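Local coordinates for MHC class I antigen (Ctenopharyngodon idella, PDB 5H5Z), which binds peptides in a groove between two helices and, as a class I MHC molecule paired with beta-2 microglobulin, probably presents them to T cells, at residues Ser75-Ile78 and Val79-Phe83; Ile161-Leu164 and Lys165-Ala169. One frame throughout, in Å; residues are numbered along the deposited sequence.

Contact 1. Residues Ser75-Ile78 and Val79-Phe83; sequences SIQI and VMERF
Four backbone amides of Val79-Phe83 reach back one turn to the carbonyls of Ser75-Ile78. Val79 N donates a hydrogen bond to Ser75 O, 3.1 Å away, and Met80 N does the same to Ile76 O, both nearly straight. The next two are longer: Glu81 N to Gln77 O is weak, and Arg82 N meets Ile78 O at 3.3 Å with an N-H...O angle of only 144°; Phe83 N, just past the helix, returns to 3.1 Å from Val79 O. This is the last turn of helix 55-82, the alpha 1 wall of the class I peptide groove, and the bound peptide lies against Ser75, Ile78, Val79 and Arg82. Ser75 OG bonds Val71 O and the peptide backbone. The Arg82 chain runs alongside Ile78, its NH2 3.3 Å from Ile78 CG2, while NH1 is held by Gln135 O and Thr139 OG1 across the groove. Toward the sheet, the Met80 side chain crosses that of Ile76 at an angle, CG 4.1 Å from Ile76 CG1, and the bend at chi3 brings Met80 CE within 3.4 Å of Gln77 OE1. Gln77 O faces the flat of the Glu81 carboxylate; with OE1 3.4 Å away, the two acceptors make no bond.

Contact 2. Residues Ile161-Leu164 and Lys165-Ala169; sequences IEWL and KKYVA
Trp163 and Tyr167, one helical turn apart, meet as an oblique aromatic pair, the Tyr167 ring and the six-membered ring of Trp163 having their planes at 38°. The touching atoms are Trp163 CE3 and Tyr167 CE1, 3.6 Å apart, and Tyr167 OH is slightly nearer the same CE3, at 3.5 Å. Trp163 O sits over a face of the Tyr167 ring, off its centre, while accepting the Tyr167 amide at 2.9 Å. A CH-pi contact adds a third side chain: Lys166 CD lies over a face of the indole, 4.0 Å from the six-membered centroid. Bends at chi3 and chi4 then turn the ammonium aside to a weak hydrogen bond with Tyr170 OH.

Apolar packing continues round the helix. Leu164 CD1 meets Val168 CG2 at 3.8 Å, above His3 and Leu5 of the sheet; the extended Lys165 chain lays CE against Ile161 CG2 at 3.7 Å.

The backbone bonds are those of a regular alpha helix, Lys165 N to Ile161 O being nearly straight at 171°, whereas Lys166 N to Glu162 O is longer at 3.3 Å. Helix 148-170 is the alpha 2 wall of the peptide groove, and here Tyr167 OH bonds both Tyr57 OH and the peptide backbone. The indole packed against its ring probably limits the ring's movement and so helps to keep the hydroxyl on the peptide, consistent with a second-shell role.

Overall arrangement
From the N terminus the chain first lays down four strands of the groove floor, the short helix 47-50 and then helix 55-82, whose C-terminal turn holds contact 1. It returns to the sheet through strands 90-100, 106-114, 117-123 and 128-131 before helices 134-145 and 148-170 build the second wall, the latter carrying contact 2 near its end. Each contact spans a single helical turn and closes no long loop; the two lie in series, neither nested nor crossing. The centres of contact 1 and contact 2 are about 36 Å apart. The nearest atoms of contact 1 and contact 2 are about 23 Å apart. They belong to facing walls over one sheet, toward different ends of the groove, and the bound peptide touches both.

Contact 1. Residues Ser75-Ile78 and Val79-Phe83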
loop_
_atom_site.group_PDB
_atom_site.type_symbol
_atom_site.label_atom_id
_atom_site.label_comp_id
_atom_site.label_asym_id
_atom_site.label_seq_id
_atom_site.Cartn_x
_atom_site.Cartn_y
_atom_site.Cartn_z
ATOM N N SER A 75 -17.721 7.697 -17.963
ATOM C CA SER A 75 -16.914 6.595 -18.475
ATOM C C SER A 75 -17.429 5.230 -18.025
ATOM O O SER A 75 -17.616 4.341 -18.854
ATOM C CB SER A 75 -15.446 6.764 -18.070
ATOM O OG SER A 75 -14.857 7.853 -18.762
ATOM N N ILE A 76 -17.672 5.072 -16.724
ATOM C CA ILE A 76 -18.140 3.788 -16.186
ATOM C C ILE A 76 -19.507 3.399 -16.767
ATOM O O ILE A 76 -19.769 2.221 -17.002
ATOM C CB ILE A 76 -18.116 3.736 -14.635
ATOM C CG1 ILE A 76 -18.193 2.283 -14.140
ATOM C CG2 ILE A 76 -19.211 4.607 -14.024
ATOM C CD1 ILE A 76 -17.792 2.096 -12.690
ATOM N N GLN A 77 -20.358 4.392 -17.022
ATOM C CA GLN A 77 -21.657 4.151 -17.653
ATOM C C GLN A 77 -21.483 3.497 -19.023
ATOM O O GLN A 77 -22.174 2.536 -19.352
ATOM C CB GLN A 77 -22.448 5.457 -17.780
ATOM C CG GLN A 77 -23.958 5.268 -17.828
ATOM C CD GLN A 77 -24.538 4.772 -16.514
ATOM O OE1 GLN A 77 -23.884 4.828 -15.464
ATOM N NE2 GLN A 77 -25.776 4.284 -16.563
ATOM N N ILE A 78 -20.534 4.020 -19.795
ATOM C CA ILE A 78 -20.231 3.547 -21.146
ATOM C C ILE A 78 -19.703 2.103 -21.170
ATOM O O ILE A 78 -20.209 1.268 -21.922
ATOM C CB ILE A 78 -19.261 4.526 -21.861
ATOM C CG1 ILE A 78 -20.002 5.814 -22.242
ATOM C CG2 ILE A 78 -18.620 3.890 -23.090
ATOM C CD1 ILE A 78 -19.104 6.955 -22.671
ATOM N N VAL A 79 -18.702 1.812 -20.342
ATOM C CA VAL A 79 -18.071 0.487 -20.328
ATOM C C VAL A 79 -19.023 -0.622 -19.842
ATOM O O VAL A 79 -19.043 -1.714 -20.418
ATOM C CB VAL A 79 -16.700 0.500 -19.587
ATOM C CG1 VAL A 79 -16.833 1.024 -18.166
ATOM C CG2 VAL A 79 -16.022 -0.864 -19.617
ATOM N N MET A 80 -19.828 -0.328 -18.816
ATOM C CA MET A 80 -20.824 -1.285 -18.291
ATOM C C MET A 80 -21.783 -1.753 -19.382
ATOM O O MET A 80 -22.082 -2.952 -19.499
ATOM C CB MET A 80 -21.629 -0.682 -17.125
ATOM C CG MET A 80 -20.823 -0.343 -15.878
ATOM S SD MET A 80 -21.823 0.133 -14.446
ATOM C CE MET A 80 -22.521 1.697 -14.976
ATOM N N GLU A 81 -22.253 -0.797 -20.181
ATOM C CA GLU A 81 -23.154 -1.068 -21.295
ATOM C C GLU A 81 -22.496 -1.965 -22.341
ATOM O O GLU A 81 -23.151 -2.826 -22.924
ATOM C CB GLU A 81 -23.628 0.243 -21.929
ATOM C CG GLU A 81 -24.637 1.007 -21.080
ATOM C CD GLU A 81 -24.726 2.485 -21.429
ATOM O OE1 GLU A 81 -23.894 2.982 -22.222
ATOM O OE2 GLU A 81 -25.633 3.161 -20.899
ATOM N N ARG A 82 -21.197 -1.770 -22.556
ATOM C CA ARG A 82 -20.450 -2.554 -23.538
ATOM C C ARG A 82 -20.233 -4.007 -23.113
ATOM O O ARG A 82 -20.148 -4.901 -23.963
ATOM C CB ARG A 82 -19.141 -1.846 -23.912
ATOM C CG ARG A 82 -19.331 -0.916 -25.101
ATOM C CD ARG A 82 -18.648 0.434 -24.944
ATOM N NE ARG A 82 -17.208 0.365 -25.148
ATOM C CZ ARG A 82 -16.432 1.411 -25.443
ATOM N NH1 ARG A 82 -15.126 1.246 -25.589
ATOM N NH2 ARG A 82 -16.951 2.621 -25.606
ATOM N N PHE A 83 -20.182 -4.246 -21.804
ATOM C CA PHE A 83 -20.137 -5.611 -21.273
ATOM C C PHE A 83 -21.530 -6.182 -20.995
ATOM O O PHE A 83 -21.654 -7.297 -20.477
ATOM C CB PHE A 83 -19.275 -5.681 -20.010
ATOM C CG PHE A 83 -17.800 -5.676 -20.283
ATOM C CD1 PHE A 83 -17.111 -6.871 -20.479
ATOM C CD2 PHE A 83 -17.093 -4.479 -20.340
ATOM C CE1 PHE A 83 -15.745 -6.869 -20.726
ATOM C CE2 PHE A 83 -15.728 -4.472 -20.586
ATOM C CZ PHE A 83 -15.053 -5.667 -20.781
#

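Contact 2. Residues Ile161-Leu164 and Lys165-Ala169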
loop_
_atom_site.group_PDB
_atom_site.type_symbol
_atom_site.label_atom_id
_atom_site.label_comp_id
_atom_site.label_asym_id
_atom_site.label_seq_id
_atom_site.Cartn_x
_atom_site.Cartn_y
_atom_site.Cartn_z
ATOM N N ILE A 161 6.857 15.577 -13.903
ATOM C CA ILE A 161 8.252 15.654 -13.442
ATOM C C ILE A 161 8.552 17.009 -12.792
ATOM O O ILE A 161 9.235 17.083 -11.765
ATOM C CB ILE A 161 9.235 15.333 -14.600
ATOM C CG1 ILE A 161 9.148 13.846 -14.998
ATOM C CG2 ILE A 161 10.667 15.740 -14.269
ATOM C CD1 ILE A 161 9.598 12.859 -13.922
ATOM N N GLU A 162 8.021 18.080 -13.372
ATOM C CA GLU A 162 8.223 19.421 -12.808
ATOM C C GLU A 162 7.697 19.496 -11.371
ATOM O O GLU A 162 8.374 20.018 -10.464
ATOM C CB GLU A 162 7.560 20.476 -13.700
ATOM C CG GLU A 162 8.248 20.654 -15.048
ATOM C CD GLU A 162 7.371 21.337 -16.080
ATOM O OE1 GLU A 162 6.421 22.056 -15.696
ATOM O OE2 GLU A 162 7.634 21.156 -17.289
ATOM N N TRP A 163 6.504 18.943 -11.162
ATOM C CA TRP A 163 5.886 18.921 -9.843
ATOM C C TRP A 163 6.561 17.929 -8.901
ATOM O O TRP A 163 6.743 18.228 -7.721
ATOM C CB TRP A 163 4.379 18.668 -9.947
ATOM C CG TRP A 163 3.633 19.922 -10.284
ATOM C CD1 TRP A 163 3.174 20.299 -11.508
ATOM C CD2 TRP A 163 3.287 20.973 -9.380
ATOM N NE1 TRP A 163 2.557 21.530 -11.428
ATOM C CE2 TRP A 163 2.612 21.965 -10.128
ATOM C CE3 TRP A 163 3.478 21.173 -8.004
ATOM C CZ2 TRP A 163 2.122 23.140 -9.548
ATOM C CZ3 TRP A 163 2.992 22.347 -7.428
ATOM C CH2 TRP A 163 2.320 23.312 -8.201
ATOM N N LEU A 164 6.935 16.758 -9.416
ATOM C CA LEU A 164 7.688 15.803 -8.611
ATOM C C LEU A 164 8.941 16.465 -8.028
ATOM O O LEU A 164 9.203 16.369 -6.828
ATOM C CB LEU A 164 8.051 14.556 -9.424
ATOM C CG LEU A 164 8.971 13.541 -8.734
ATOM C CD1 LEU A 164 8.406 13.048 -7.403
ATOM C CD2 LEU A 164 9.251 12.373 -9.661
ATOM N N LYS A 165 9.696 17.161 -8.873
ATOM C CA LYS A 165 10.886 17.888 -8.407
ATOM C C LYS A 165 10.575 18.871 -7.262
ATOM O O LYS A 165 11.333 18.955 -6.281
ATOM C CB LYS A 165 11.594 18.586 -9.574
ATOM C CG LYS A 165 12.289 17.619 -10.526
ATOM C CD LYS A 165 12.871 18.323 -11.741
ATOM C CE LYS A 165 13.593 17.326 -12.636
ATOM N NZ LYS A 165 13.822 17.862 -14.004
ATOM N N LYS A 166 9.462 19.593 -7.379
ATOM C CA LYS A 166 9.010 20.496 -6.318
ATOM C C LYS A 166 8.698 19.740 -5.026
ATOM O O LYS A 166 9.118 20.164 -3.947
ATOM C CB LYS A 166 7.788 21.316 -6.757
ATOM C CG LYS A 166 8.054 22.414 -7.773
ATOM C CD LYS A 166 6.728 22.954 -8.295
ATOM C CE LYS A 166 6.753 24.459 -8.459
ATOM N NZ LYS A 166 6.791 25.171 -7.148
ATOM N N TYR A 167 7.970 18.623 -5.142
ATOM C CA TYR A 167 7.587 17.817 -3.978
ATOM C C TYR A 167 8.797 17.225 -3.269
ATOM O O TYR A 167 8.840 17.181 -2.035
ATOM C CB TYR A 167 6.608 16.692 -4.368
ATOM C CG TYR A 167 5.309 17.171 -4.999
ATOM C CD1 TYR A 167 4.747 18.408 -4.650
ATOM C CD2 TYR A 167 4.634 16.379 -5.929
ATOM C CE1 TYR A 167 3.560 18.843 -5.219
ATOM C CE2 TYR A 167 3.441 16.814 -6.514
ATOM C CZ TYR A 167 2.911 18.043 -6.151
ATOM O OH TYR A 167 1.732 18.481 -6.710
ATOM N N VAL A 168 9.779 16.777 -4.051
ATOM C CA VAL A 168 11.004 16.191 -3.498
ATOM C C VAL A 168 11.752 17.239 -2.670
ATOM O O VAL A 168 12.225 16.933 -1.579
ATOM C CB VAL A 168 11.895 15.546 -4.587
ATOM C CG1 VAL A 168 13.235 15.094 -4.013
ATOM C CG2 VAL A 168 11.182 14.351 -5.206
ATOM N N ALA A 169 11.816 18.476 -3.170
ATOM C CA ALA A 169 12.418 19.577 -2.413
ATOM C C ALA A 169 11.626 19.921 -1.145
ATOM O O ALA A 169 12.213 20.105 -0.074
ATOM C CB ALA A 169 12.601 20.806 -3.293
#